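Local coordinates for oligopeptide-binding protein appA (Bacillus subtilis, PDB 1XOC) that binds oligopeptides, tetra- and pentapeptides among them but not tripeptides, as a component of an ABC transporter oligopeptide permease that can substitute for the OPP system in sporulation and competence, at residues K220-A225 and G235-F240; G21-V26 and L214-Y219; L256-D261 and H492-E497; L262-V267 and H505-L510. All coordinates share one frame; numbering follows the deposited sequence.

Contact 1: K220-A225 and G235-F240; sequences KVIPDA and GDINFF. With ZN (zinc ion), chain P.
Lys220 has CG opposite its backbone N (chi1 -171°) and every later torsion near 180°, which lays its straight chain across Ile237. In Ile237, chi1 of 64° sets CG1 between the backbone N and the carbonyl carbon and turns the CG2 methyl toward Lys220 and Ile222. The two segments are the ends of a strand-helix-strand unit: strand 216-221 enters helix 225-234, and the loop after it leads on to strand 240-241. Ile237 CG2 lies 3.8 Å from Lys220 CD and 4.0 Å from Ile222 CD1; the two isoleucines meet tip to tip, Lys220 obliquely. Gln231 of the helix packs on both isoleucines, and Val25 of strand 23-28 touches Lys220 and Ile237, so this small apolar cluster is closed in from the helix and from the sheet. The ammonium end does not bond the other segment directly. A water accepts from Lys220 NZ at 2.7 Å and donates to Asp236 O at 2.7 Å. Farther along, Phe240 CE2 comes within 4.3 Å of Ala225 O at an oblique angle, and the ring also packs on Ala228 and Glu229. Both helix ends are capped: Gly235, with positive phi, closes the C-terminal end in a Schellman motif, while Asp224, the last residue of an inverse gamma turn centred on Pro223, is the N-cap. The Asp224 carboxylate divides its work, OD1 accepting from Ala227 N and OD2 binding a zinc ion. That zinc lies 2.2 Å from Asp224 OD2 and 2.1 Å from a water oxygen.

Contact 2: G21-V26 and L214-Y219; sequences GGDLVV and LDTVTY
Asp23 and Thr216 meet through a very short hydrogen bond, 2.5 Å from Thr216 OG1 to Asp23 OD1. A chi1 of 67° in Thr216 puts its hydroxyl between the backbone N and the carbonyl carbon, on the side of the sheet from which Asp23 reaches across. Next to this pair, Gly22 O accepts Asp215 N at 2.7 Å, in the carbonyl plane, and a weak second bond from Thr216 N. Gly22 N in turn donates to Asp215 OD2 at 3.3 Å, meeting the oxygen from above the carboxylate plane. Beyond the loop, strands 23-26 and 216-219 run parallel, 13° apart, as neighbours in a four-stranded mixed sheet in which 23-28 is an outer strand. Their ladder consists of Leu24 N to Thr216 O (3.0 Å), Thr218 N to Leu24 O (2.9 Å) and Val26 N to Thr218 O (2.8 Å). One water donates to Leu24 O and Thr216 OG1 and also bonds Thr218 OG1; another donates to Asp23 OD2 and Asp215 OD2, linking two carboxylates whose like charges may be eased by the salt bridge from Arg211 to Asp215 OD1. On the other face Leu24 CB packs on Leu214 CD1 (4.2 Å), and Val26 CG1 on Tyr219 CD2 (4.2 Å). Tyr219 OH is held by Asp47, Val217 leans on Met51 of helix 43-52, and Asn238 bonds Val25 N and Asp23 O along the far edge of strand 23-28.

Contact 3: L256-D261 and H492-E497; sequences LKIVTD and HMAMPE. With ZN (zinc ion), chain E.
An antiparallel beta ladder joins strand 256-262 to the end of strand 483-496, and where Thr260 faces His492 it carries a zinc site. His492 NE2 binds the metal at 2.0 Å, and Asp304 is the second protein ligand. Thr260 crosses the imidazole obliquely, its OG1 3.3 Å from His492 CD2 and its CG2 methyl also close to CD2. Two hydrogen-bonded pairs carry the ladder, through Val259 N to Met493 O and Met493 N to Val259 O, both 2.8 Å, and Lys257 N to Met495 O and Met495 N to Lys257 O, both 2.9 Å. Between them lies the non-hydrogen-bonded pair Ile258 and Ala494, flanked by CA-H...O contacts from Ala494 CA to Lys257 O and from Ile258 CA to Met493 O. Its side chains share one face with Thr260 and His492, Ile258 CG1 standing 4.2 Å from Ala494 CB. On the other face, Met495 bends at chi3 (76°) to bring CE 3.7 Å from Val259 CG2, and its CG touches Lys257 CG where the two chains cross. Helix 225-234 reaches the first face through Leu232, which touches Leu256 and Ala494. Lys257, with CG between the backbone N and the carbonyl carbon (chi1 58°), then extends past Pro496. Its ammonium group also donates to Leu499 O, and Lys257 NZ meets Glu497 O at 2.8 Å, 53° above the carbonyl plane.

Contact 4: L262-V267 and H505-L510; sequences LALSYV and HPKRDL
Leu262 begins the contact by laying its carbonyl oxygen against the ring of Pro506, 3.7 Å from O to Pro506 CB. The same oxygen accepts a hydrogen bond from Tyr504 OH. The contact borders the peptide site of this family 5 solute-binding protein: residues 263-264 link strands 256-262 and 265-271, with an inverse gamma turn centred on Leu264. At Ala263 the backbone passes Pro506 O, with CA 3.6 Å away, while its methyl faces an aromatic side chain of the peptide. Leu264 makes the one hydrogen bond between the segments: its N donates to Pro506 O at 2.8 Å, almost straight at 174° about the hydrogen, yet arriving 46° above the carbonyl plane. Its chi1 of -169° turns CG opposite the backbone N and carries CD2 to 4.1 Å from Lys507 CB, the two chains crossing, while Leu264 CB rests 4.2 Å from Pro506 CB. Across the gamma turn Ser265 N returns a weak bond to Ala263 O. Ser265 and Val267 then continue into the strand, each packing against an aromatic side chain of the peptide. The partner loop brings Lys507 to the ligand: NZ bonds the peptide backbone and is itself steadied by Ser420 OG and Leu421 O. Within that loop, His505 NE2 bonds Thr59 O, His505 ND1 accepts Lys507 N at 3.2 Å in the ring plane, and Arg508 CB sits 4.0 Å above one face of the imidazole, offset toward the rim.

Overall arrangement
From the N terminus, contact 2 closes first, a long loop that brings strand 216-221 back beside strand 23-28. Contact 1 follows in series on the same strand and closes the short excursion through helix 225-234. Contacts 3 and 4 open in succession, at 256-261 and 262-267, and close in the same order, at 492-497 and 505-510, so their loops cross and bind the C-terminal part to the middle of the chain. Residues 235-240 lie between the two sheets: Asn238 OD1 packs on Leu24 CD1 of contact 2, and Phe240 O meets Ala494 N of contact 3. Phe239 and Val26 both touch Leu510, tying contacts 1 and 2 to contact 4.

Contact 1: K220-A225 and G235-F240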
loop_
_atom_site.group_PDB
_atom_site.type_symbol
_atom_site.label_atom_id
_atom_site.label_comp_id
_atom_site.label_asym_id
_atom_site.label_seq_id
_atom_site.Cartn_x
_atom_site.Cartn_y
_atom_site.Cartn_z
ATOM N N LYS A 220 -15.417 7.579 -6.781
ATOM C CA LYS A 220 -16.162 8.587 -6.060
ATOM C C LYS A 220 -15.650 8.689 -4.640
ATOM O O LYS A 220 -15.660 7.724 -3.913
ATOM C CB LYS A 220 -17.648 8.255 -6.070
ATOM C CG LYS A 220 -18.517 9.377 -5.525
ATOM C CD LYS A 220 -19.985 9.072 -5.667
ATOM C CE LYS A 220 -20.820 10.234 -5.154
ATOM N NZ LYS A 220 -22.249 9.912 -5.238
ATOM N N VAL A 221 -15.203 9.877 -4.266
ATOM C CA VAL A 221 -14.586 10.066 -2.975
ATOM C C VAL A 221 -15.631 10.354 -1.909
ATOM O O VAL A 221 -16.342 11.344 -1.975
ATOM C CB VAL A 221 -13.559 11.198 -3.009
ATOM C CG1 VAL A 221 -12.850 11.278 -1.706
ATOM C CG2 VAL A 221 -12.570 10.973 -4.123
ATOM N N ILE A 222 -15.711 9.464 -0.934
ATOM C CA ILE A 222 -16.676 9.568 0.133
ATOM C C ILE A 222 -15.960 9.289 1.455
ATOM O O ILE A 222 -15.924 8.153 1.895
ATOM C CB ILE A 222 -17.843 8.564 -0.064
ATOM C CG1 ILE A 222 -18.409 8.641 -1.497
ATOM C CG2 ILE A 222 -18.941 8.809 0.970
ATOM C CD1 ILE A 222 -19.394 7.545 -1.782
ATOM N N PRO A 223 -15.381 10.306 2.106
ATOM C CA PRO A 223 -14.571 10.027 3.316
ATOM C C PRO A 223 -15.400 9.858 4.584
ATOM O O PRO A 223 -15.301 10.651 5.538
ATOM C CB PRO A 223 -13.619 11.205 3.351
ATOM C CG PRO A 223 -14.489 12.305 2.925
ATOM C CD PRO A 223 -15.361 11.749 1.800
ATOM N N ASP A 224 -16.261 8.845 4.537
ATOM C CA ASP A 224 -17.192 8.481 5.562
ATOM C C ASP A 224 -17.792 7.145 5.167
ATOM O O ASP A 224 -18.632 7.072 4.274
ATOM C CB ASP A 224 -18.302 9.522 5.638
ATOM C CG ASP A 224 -19.340 9.190 6.664
ATOM O OD1 ASP A 224 -19.564 8.013 7.009
ATOM O OD2 ASP A 224 -19.938 10.155 7.137
ATOM N N ALA A 225 -17.332 6.072 5.805
ATOM C CA ALA A 225 -17.717 4.720 5.417
ATOM C C ALA A 225 -19.233 4.528 5.536
ATOM O O ALA A 225 -19.820 3.826 4.722
ATOM C CB ALA A 225 -16.979 3.691 6.272
ATOM N N GLY A 235 -27.961 3.019 -4.651
ATOM C CA GLY A 235 -27.541 2.893 -6.040
ATOM C C GLY A 235 -26.727 4.041 -6.581
ATOM O O GLY A 235 -26.451 4.094 -7.771
ATOM N N ASP A 236 -26.281 4.934 -5.709
ATOM C CA ASP A 236 -25.434 6.051 -6.108
ATOM C C ASP A 236 -23.972 5.622 -6.332
ATOM O O ASP A 236 -23.242 6.276 -7.064
ATOM C CB ASP A 236 -25.538 7.171 -5.072
ATOM C CG ASP A 236 -26.924 7.784 -5.033
ATOM O OD1 ASP A 236 -27.424 8.101 -6.125
ATOM O OD2 ASP A 236 -27.517 7.901 -3.930
ATOM N N ILE A 237 -23.554 4.543 -5.663
ATOM C CA ILE A 237 -22.351 3.812 -6.031
ATOM C C ILE A 237 -22.771 2.360 -6.195
ATOM O O ILE A 237 -23.804 1.934 -5.659
ATOM C CB ILE A 237 -21.199 3.941 -4.990
ATOM C CG1 ILE A 237 -21.547 3.335 -3.634
ATOM C CG2 ILE A 237 -20.813 5.418 -4.819
ATOM C CD1 ILE A 237 -20.399 3.342 -2.620
ATOM N N ASN A 238 -21.957 1.602 -6.930
ATOM C CA ASN A 238 -22.270 0.203 -7.167
ATOM C C ASN A 238 -21.104 -0.738 -6.975
ATOM O O ASN A 238 -21.225 -1.936 -7.299
ATOM C CB ASN A 238 -22.935 0.021 -8.540
ATOM C CG ASN A 238 -22.103 0.536 -9.683
ATOM O OD1 ASN A 238 -20.905 0.660 -9.597
ATOM N ND2 ASN A 238 -22.757 0.811 -10.800
ATOM N N PHE A 239 -19.995 -0.250 -6.409
ATOM C CA PHE A 239 -18.843 -1.097 -6.087
ATOM C C PHE A 239 -18.156 -0.511 -4.857
ATOM O O PHE A 239 -17.834 0.686 -4.841
ATOM C CB PHE A 239 -17.890 -1.166 -7.280
ATOM C CG PHE A 239 -16.819 -2.226 -7.158
ATOM C CD1 PHE A 239 -15.651 -1.976 -6.420
ATOM C CD2 PHE A 239 -16.975 -3.480 -7.753
ATOM C CE1 PHE A 239 -14.659 -2.931 -6.309
ATOM C CE2 PHE A 239 -15.990 -4.481 -7.630
ATOM C CZ PHE A 239 -14.836 -4.219 -6.886
ATOM N N PHE A 240 -17.962 -1.326 -3.816
ATOM C CA PHE A 240 -17.461 -0.803 -2.541
ATOM C C PHE A 240 -16.958 -1.931 -1.660
ATOM O O PHE A 240 -17.567 -2.996 -1.622
ATOM C CB PHE A 240 -18.574 -0.012 -1.813
ATOM C CG PHE A 240 -18.084 0.740 -0.613
ATOM C CD1 PHE A 240 -17.057 1.643 -0.744
ATOM C CD2 PHE A 240 -18.579 0.486 0.641
ATOM C CE1 PHE A 240 -16.581 2.326 0.376
ATOM C CE2 PHE A 240 -18.072 1.164 1.777
ATOM C CZ PHE A 240 -17.093 2.058 1.631
HETATM ZN ZN ZN P . -21.474 9.797 8.614
HETATM O O HOH W 1 -23.089 8.951 -7.626
HETATM O O HOH W 2 -20.731 8.564 10.193
#

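Contact 2: G21-V26 and L214-Y219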
loop_
_atom_site.group_PDB
_atom_site.type_symbol
_atom_site.label_atom_id
_atom_site.label_comp_id
_atom_site.label_asym_id
_atom_site.label_seq_id
_atom_site.Cartn_x
_atom_site.Cartn_y
_atom_site.Cartn_z
ATOM N N GLY A 21 -20.855 -2.171 -22.393
ATOM C CA GLY A 21 -21.752 -1.178 -21.837
ATOM C C GLY A 21 -21.713 -1.057 -20.325
ATOM O O GLY A 21 -21.216 -1.930 -19.614
ATOM N N GLY A 22 -22.216 0.073 -19.850
ATOM C CA GLY A 22 -22.398 0.288 -18.433
ATOM C C GLY A 22 -21.354 1.178 -17.798
ATOM O O GLY A 22 -20.289 1.478 -18.360
ATOM N N ASP A 23 -21.678 1.600 -16.586
ATOM C CA ASP A 23 -20.883 2.550 -15.845
ATOM C C ASP A 23 -20.676 1.999 -14.423
ATOM O O ASP A 23 -21.629 1.620 -13.725
ATOM C CB ASP A 23 -21.585 3.909 -15.865
ATOM C CG ASP A 23 -21.884 4.387 -17.283
ATOM O OD1 ASP A 23 -20.965 4.838 -17.989
ATOM O OD2 ASP A 23 -23.063 4.319 -17.723
ATOM N N LEU A 24 -19.432 1.890 -14.014
ATOM C CA LEU A 24 -19.150 1.448 -12.658
ATOM C C LEU A 24 -18.819 2.682 -11.836
ATOM O O LEU A 24 -18.071 3.547 -12.285
ATOM C CB LEU A 24 -18.012 0.430 -12.613
ATOM C CG LEU A 24 -17.960 -0.436 -11.356
ATOM C CD1 LEU A 24 -19.002 -1.525 -11.422
ATOM C CD2 LEU A 24 -16.588 -0.992 -11.215
ATOM N N VAL A 25 -19.409 2.771 -10.650
ATOM C CA VAL A 25 -19.116 3.857 -9.731
ATOM C C VAL A 25 -18.595 3.222 -8.450
ATOM O O VAL A 25 -19.342 2.607 -7.691
ATOM C CB VAL A 25 -20.331 4.761 -9.467
ATOM C CG1 VAL A 25 -19.941 5.906 -8.519
ATOM C CG2 VAL A 25 -20.898 5.306 -10.776
ATOM N N VAL A 26 -17.296 3.381 -8.262
ATOM C CA VAL A 26 -16.517 2.797 -7.166
ATOM C C VAL A 26 -16.448 3.815 -6.032
ATOM O O VAL A 26 -15.990 4.956 -6.216
ATOM C CB VAL A 26 -15.085 2.451 -7.637
ATOM C CG1 VAL A 26 -14.201 1.890 -6.520
ATOM C CG2 VAL A 26 -15.160 1.502 -8.830
ATOM N N LEU A 214 -16.906 -2.067 -19.919
ATOM C CA LEU A 214 -17.502 -0.929 -19.225
ATOM C C LEU A 214 -17.187 0.359 -19.965
ATOM O O LEU A 214 -16.077 0.540 -20.442
ATOM C CB LEU A 214 -16.993 -0.833 -17.756
ATOM C CG LEU A 214 -17.449 -2.017 -16.888
ATOM C CD1 LEU A 214 -16.609 -2.139 -15.606
ATOM C CD2 LEU A 214 -18.921 -1.853 -16.514
ATOM N N ASP A 215 -18.180 1.242 -20.087
ATOM C CA ASP A 215 -18.018 2.503 -20.791
ATOM C C ASP A 215 -17.242 3.527 -19.968
ATOM O O ASP A 215 -16.408 4.257 -20.521
ATOM C CB ASP A 215 -19.361 3.086 -21.179
ATOM C CG ASP A 215 -20.090 2.254 -22.231
ATOM O OD1 ASP A 215 -19.449 1.659 -23.119
ATOM O OD2 ASP A 215 -21.326 2.205 -22.157
ATOM N N THR A 216 -17.554 3.593 -18.673
ATOM C CA THR A 216 -16.879 4.482 -17.749
ATOM C C THR A 216 -16.657 3.858 -16.379
ATOM O O THR A 216 -17.364 2.947 -15.977
ATOM C CB THR A 216 -17.681 5.804 -17.524
ATOM O OG1 THR A 216 -18.909 5.527 -16.828
ATOM C CG2 THR A 216 -18.023 6.470 -18.826
ATOM N N VAL A 217 -15.636 4.347 -15.693
ATOM C CA VAL A 217 -15.406 4.051 -14.293
ATOM C C VAL A 217 -15.246 5.363 -13.544
ATOM O O VAL A 217 -14.444 6.200 -13.915
ATOM C CB VAL A 217 -14.136 3.225 -14.101
ATOM C CG1 VAL A 217 -13.867 3.001 -12.632
ATOM C CG2 VAL A 217 -14.250 1.925 -14.804
ATOM N N THR A 218 -16.029 5.526 -12.492
ATOM C CA THR A 218 -15.967 6.712 -11.667
ATOM C C THR A 218 -15.493 6.325 -10.272
ATOM O O THR A 218 -16.020 5.418 -9.677
ATOM C CB THR A 218 -17.363 7.343 -11.579
ATOM O OG1 THR A 218 -17.804 7.728 -12.880
ATOM C CG2 THR A 218 -17.318 8.622 -10.798
ATOM N N TYR A 219 -14.481 7.022 -9.783
ATOM C CA TYR A 219 -13.915 6.771 -8.470
ATOM C C TYR A 219 -14.427 7.895 -7.595
ATOM O O TYR A 219 -13.952 8.995 -7.677
ATOM C CB TYR A 219 -12.388 6.825 -8.556
ATOM C CG TYR A 219 -11.571 6.176 -7.453
ATOM C CD1 TYR A 219 -10.981 6.931 -6.468
ATOM C CD2 TYR A 219 -11.327 4.821 -7.455
ATOM C CE1 TYR A 219 -10.211 6.359 -5.502
ATOM C CE2 TYR A 219 -10.557 4.243 -6.488
ATOM C CZ TYR A 219 -9.995 5.009 -5.516
ATOM O OH TYR A 219 -9.217 4.448 -4.539
HETATM O O HOH W 3 -23.273 3.141 -20.414
HETATM O O HOH W 4 -18.929 5.592 -14.063
#

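Contact 3: L256-D261 and H492-E497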
loop_
_atom_site.group_PDB
_atom_site.type_symbol
_atom_site.label_atom_id
_atom_site.label_comp_id
_atom_site.label_asym_id
_atom_site.label_seq_id
_atom_site.Cartn_x
_atom_site.Cartn_y
_atom_site.Cartn_z
ATOM N N LEU A 256 -27.120 -6.460 -5.770
ATOM C CA LEU A 256 -25.693 -6.595 -5.392
ATOM C C LEU A 256 -25.330 -7.979 -4.885
ATOM O O LEU A 256 -26.165 -8.699 -4.368
ATOM C CB LEU A 256 -25.298 -5.561 -4.318
ATOM C CG LEU A 256 -25.354 -4.071 -4.718
ATOM C CD1 LEU A 256 -25.292 -3.154 -3.483
ATOM C CD2 LEU A 256 -24.271 -3.692 -5.697
ATOM N N LYS A 257 -24.053 -8.334 -5.040
ATOM C CA LYS A 257 -23.459 -9.523 -4.461
ATOM C C LYS A 257 -22.140 -9.113 -3.798
ATOM O O LYS A 257 -21.576 -8.092 -4.147
ATOM C CB LYS A 257 -23.220 -10.593 -5.516
ATOM C CG LYS A 257 -22.330 -10.206 -6.698
ATOM C CD LYS A 257 -22.314 -11.327 -7.784
ATOM C CE LYS A 257 -21.543 -10.952 -9.048
ATOM N NZ LYS A 257 -21.987 -11.692 -10.272
ATOM N N ILE A 258 -21.669 -9.909 -2.840
ATOM C CA ILE A 258 -20.469 -9.560 -2.073
ATOM C C ILE A 258 -19.489 -10.690 -2.145
ATOM O O ILE A 258 -19.855 -11.810 -1.831
ATOM C CB ILE A 258 -20.810 -9.257 -0.603
ATOM C CG1 ILE A 258 -21.877 -8.166 -0.523
ATOM C CG2 ILE A 258 -19.569 -8.813 0.164
ATOM C CD1 ILE A 258 -22.306 -7.859 0.883
ATOM N N VAL A 259 -18.265 -10.371 -2.556
ATOM C CA VAL A 259 -17.178 -11.353 -2.614
ATOM C C VAL A 259 -16.205 -11.039 -1.474
ATOM O O VAL A 259 -15.698 -9.929 -1.414
ATOM C CB VAL A 259 -16.435 -11.334 -3.981
ATOM C CG1 VAL A 259 -15.271 -12.334 -3.974
ATOM C CG2 VAL A 259 -17.412 -11.698 -5.111
ATOM N N THR A 260 -15.894 -12.043 -0.658
ATOM C CA THR A 260 -15.119 -11.871 0.574
ATOM C C THR A 260 -13.878 -12.789 0.593
ATOM O O THR A 260 -13.990 -13.990 0.289
ATOM C CB THR A 260 -15.975 -12.219 1.807
ATOM O OG1 THR A 260 -17.117 -11.339 1.874
ATOM C CG2 THR A 260 -15.167 -12.089 3.062
ATOM N N ASP A 261 -12.727 -12.218 0.953
ATOM C CA ASP A 261 -11.500 -12.987 1.190
ATOM C C ASP A 261 -10.465 -12.140 1.902
ATOM O O ASP A 261 -10.669 -10.928 2.126
ATOM C CB ASP A 261 -10.937 -13.517 -0.143
ATOM C CG ASP A 261 -10.346 -14.912 -0.044
ATOM O OD1 ASP A 261 -9.750 -15.264 1.003
ATOM O OD2 ASP A 261 -10.544 -15.679 -1.019
ATOM N N HIS A 492 -14.488 -7.209 1.732
ATOM C CA HIS A 492 -15.870 -7.583 1.457
ATOM C C HIS A 492 -16.360 -6.744 0.293
ATOM O O HIS A 492 -16.896 -5.636 0.484
ATOM C CB HIS A 492 -16.739 -7.340 2.693
ATOM C CG HIS A 492 -16.272 -8.092 3.900
ATOM N ND1 HIS A 492 -15.306 -7.606 4.742
ATOM C CD2 HIS A 492 -16.617 -9.311 4.392
ATOM C CE1 HIS A 492 -15.081 -8.464 5.718
ATOM N NE2 HIS A 492 -15.855 -9.508 5.526
ATOM N N MET A 493 -16.139 -7.239 -0.912
ATOM C CA MET A 493 -16.351 -6.431 -2.103
ATOM C C MET A 493 -17.774 -6.582 -2.623
ATOM O O MET A 493 -18.151 -7.642 -3.152
ATOM C CB MET A 493 -15.335 -6.791 -3.186
ATOM C CG MET A 493 -13.905 -6.835 -2.674
ATOM S SD MET A 493 -13.403 -5.287 -1.914
ATOM C CE MET A 493 -13.688 -4.158 -3.259
ATOM N N ALA A 494 -18.565 -5.520 -2.452
ATOM C CA ALA A 494 -19.917 -5.444 -2.999
ATOM C C ALA A 494 -19.875 -4.950 -4.435
ATOM O O ALA A 494 -19.162 -4.018 -4.736
ATOM C CB ALA A 494 -20.751 -4.528 -2.174
ATOM N N MET A 495 -20.653 -5.605 -5.309
ATOM C CA MET A 495 -20.637 -5.313 -6.739
ATOM C C MET A 495 -21.999 -5.673 -7.330
ATOM O O MET A 495 -22.770 -6.391 -6.712
ATOM C CB MET A 495 -19.544 -6.104 -7.449
ATOM C CG MET A 495 -19.748 -7.589 -7.359
ATOM S SD MET A 495 -18.264 -8.472 -7.823
ATOM C CE MET A 495 -17.303 -8.211 -6.366
ATOM N N PRO A 496 -22.292 -5.172 -8.537
ATOM C CA PRO A 496 -23.585 -5.513 -9.123
ATOM C C PRO A 496 -23.780 -7.020 -9.278
ATOM O O PRO A 496 -22.832 -7.729 -9.618
ATOM C CB PRO A 496 -23.534 -4.815 -10.489
ATOM C CG PRO A 496 -22.582 -3.706 -10.303
ATOM C CD PRO A 496 -21.517 -4.313 -9.419
ATOM N N GLU A 497 -24.988 -7.517 -9.029
ATOM C CA GLU A 497 -25.197 -8.980 -9.042
ATOM C C GLU A 497 -24.962 -9.552 -10.439
ATOM O O GLU A 497 -24.601 -10.728 -10.578
ATOM C CB GLU A 497 -26.558 -9.381 -8.477
ATOM C CG GLU A 497 -27.766 -8.989 -9.289
ATOM C CD GLU A 497 -29.064 -9.369 -8.583
ATOM O OE1 GLU A 497 -30.149 -8.949 -9.053
ATOM O OE2 GLU A 497 -28.994 -10.102 -7.555
HETATM ZN ZN ZN E . -15.960 -11.215 6.625
#

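Contact 4: L262-V267 and H505-L510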
loop_
_atom_site.group_PDB
_atom_site.type_symbol
_atom_site.label_atom_id
_atom_site.label_comp_id
_atom_site.label_asym_id
_atom_site.label_seq_id
_atom_site.Cartn_x
_atom_site.Cartn_y
_atom_site.Cartn_z
ATOM N N LEU A 262 -9.385 -12.776 2.334
ATOM C CA LEU A 262 -8.284 -12.094 3.004
ATOM C C LEU A 262 -7.619 -11.083 2.079
ATOM O O LEU A 262 -7.425 -11.357 0.909
ATOM C CB LEU A 262 -7.251 -13.105 3.499
ATOM C CG LEU A 262 -6.157 -12.605 4.460
ATOM C CD1 LEU A 262 -6.658 -12.004 5.766
ATOM C CD2 LEU A 262 -5.262 -13.806 4.712
ATOM N N ALA A 263 -7.367 -9.877 2.608
ATOM C CA ALA A 263 -6.579 -8.838 1.906
ATOM C C ALA A 263 -5.077 -9.035 2.076
ATOM O O ALA A 263 -4.628 -9.593 3.089
ATOM C CB ALA A 263 -6.949 -7.464 2.417
ATOM N N LEU A 264 -4.286 -8.614 1.081
ATOM C CA LEU A 264 -2.818 -8.676 1.198
ATOM C C LEU A 264 -2.324 -7.432 1.955
ATOM O O LEU A 264 -1.792 -6.499 1.375
ATOM C CB LEU A 264 -2.154 -8.801 -0.189
ATOM C CG LEU A 264 -0.671 -9.138 -0.197
ATOM C CD1 LEU A 264 -0.464 -10.603 0.108
ATOM C CD2 LEU A 264 -0.072 -8.842 -1.548
ATOM N N SER A 265 -2.520 -7.439 3.263
ATOM C CA SER A 265 -2.445 -6.210 4.045
ATOM C C SER A 265 -2.304 -6.563 5.510
ATOM O O SER A 265 -2.633 -7.685 5.942
ATOM C CB SER A 265 -3.716 -5.413 3.843
ATOM O OG SER A 265 -3.769 -4.312 4.725
ATOM N N TYR A 266 -1.823 -5.585 6.287
ATOM C CA TYR A 266 -2.059 -5.605 7.733
ATOM C C TYR A 266 -2.258 -4.163 8.191
ATOM O O TYR A 266 -1.799 -3.225 7.528
ATOM C CB TYR A 266 -0.965 -6.343 8.541
ATOM C CG TYR A 266 0.425 -5.743 8.447
ATOM C CD1 TYR A 266 0.789 -4.608 9.190
ATOM C CD2 TYR A 266 1.379 -6.305 7.624
ATOM C CE1 TYR A 266 2.063 -4.075 9.092
ATOM C CE2 TYR A 266 2.658 -5.778 7.518
ATOM C CZ TYR A 266 2.987 -4.648 8.267
ATOM O OH TYR A 266 4.257 -4.120 8.160
ATOM N N VAL A 267 -2.914 -4.041 9.335
ATOM C CA VAL A 267 -3.165 -2.749 9.990
ATOM C C VAL A 267 -2.320 -2.767 11.260
ATOM O O VAL A 267 -2.141 -3.821 11.884
ATOM C CB VAL A 267 -4.674 -2.565 10.253
ATOM C CG1 VAL A 267 -4.958 -1.324 11.077
ATOM C CG2 VAL A 267 -5.420 -2.506 8.906
ATOM N N HIS A 505 -8.805 -10.371 -6.418
ATOM C CA HIS A 505 -7.378 -10.128 -6.285
ATOM C C HIS A 505 -7.124 -9.522 -4.903
ATOM O O HIS A 505 -7.771 -8.506 -4.534
ATOM C CB HIS A 505 -6.901 -9.207 -7.396
ATOM C CG HIS A 505 -5.408 -9.162 -7.583
ATOM N ND1 HIS A 505 -4.540 -8.618 -6.660
ATOM C CD2 HIS A 505 -4.644 -9.561 -8.625
ATOM C CE1 HIS A 505 -3.299 -8.715 -7.121
ATOM N NE2 HIS A 505 -3.337 -9.308 -8.308
ATOM N N PRO A 506 -6.195 -10.086 -4.121
ATOM C CA PRO A 506 -6.050 -9.642 -2.726
ATOM C C PRO A 506 -5.360 -8.290 -2.506
ATOM O O PRO A 506 -5.424 -7.746 -1.375
ATOM C CB PRO A 506 -5.264 -10.788 -2.094
ATOM C CG PRO A 506 -4.432 -11.291 -3.203
ATOM C CD PRO A 506 -5.337 -11.263 -4.397
ATOM N N LYS A 507 -4.757 -7.755 -3.566
ATOM C CA LYS A 507 -4.059 -6.486 -3.525
ATOM C C LYS A 507 -4.692 -5.383 -4.382
ATOM O O LYS A 507 -4.809 -4.209 -3.940
ATOM C CB LYS A 507 -2.595 -6.695 -3.924
ATOM C CG LYS A 507 -1.796 -5.382 -3.815
ATOM C CD LYS A 507 -0.320 -5.541 -4.135
ATOM C CE LYS A 507 0.386 -4.172 -4.207
ATOM N NZ LYS A 507 0.548 -3.568 -2.875
ATOM N N ARG A 508 -5.079 -5.719 -5.605
ATOM C CA ARG A 508 -5.683 -4.747 -6.522
ATOM C C ARG A 508 -7.199 -4.913 -6.597
ATOM O O ARG A 508 -7.697 -5.836 -7.262
ATOM C CB ARG A 508 -5.080 -4.851 -7.923
ATOM C CG ARG A 508 -3.682 -4.380 -8.081
ATOM C CD ARG A 508 -3.621 -2.948 -8.620
ATOM N NE ARG A 508 -4.149 -1.966 -7.687
ATOM C CZ ARG A 508 -3.521 -1.560 -6.590
ATOM N NH1 ARG A 508 -2.324 -2.044 -6.288
ATOM N NH2 ARG A 508 -4.090 -0.666 -5.790
ATOM N N ASP A 509 -7.938 -4.026 -5.929
ATOM C CA ASP A 509 -9.404 -4.141 -5.847
ATOM C C ASP A 509 -10.069 -4.107 -7.205
ATOM O O ASP A 509 -11.094 -4.732 -7.404
ATOM C CB ASP A 509 -10.015 -3.029 -4.961
ATOM C CG ASP A 509 -9.829 -3.295 -3.504
ATOM O OD1 ASP A 509 -9.201 -4.337 -3.143
ATOM O OD2 ASP A 509 -10.345 -2.477 -2.700
ATOM N N LEU A 510 -9.460 -3.367 -8.113
ATOM C CA LEU A 510 -9.993 -3.196 -9.465
ATOM C C LEU A 510 -9.165 -3.986 -10.478
ATOM O O LEU A 510 -9.127 -3.659 -11.651
ATOM C CB LEU A 510 -10.041 -1.714 -9.824
ATOM C CG LEU A 510 -10.790 -0.823 -8.806
ATOM C CD1 LEU A 510 -10.817 0.652 -9.216
ATOM C CD2 LEU A 510 -12.221 -1.329 -8.598
#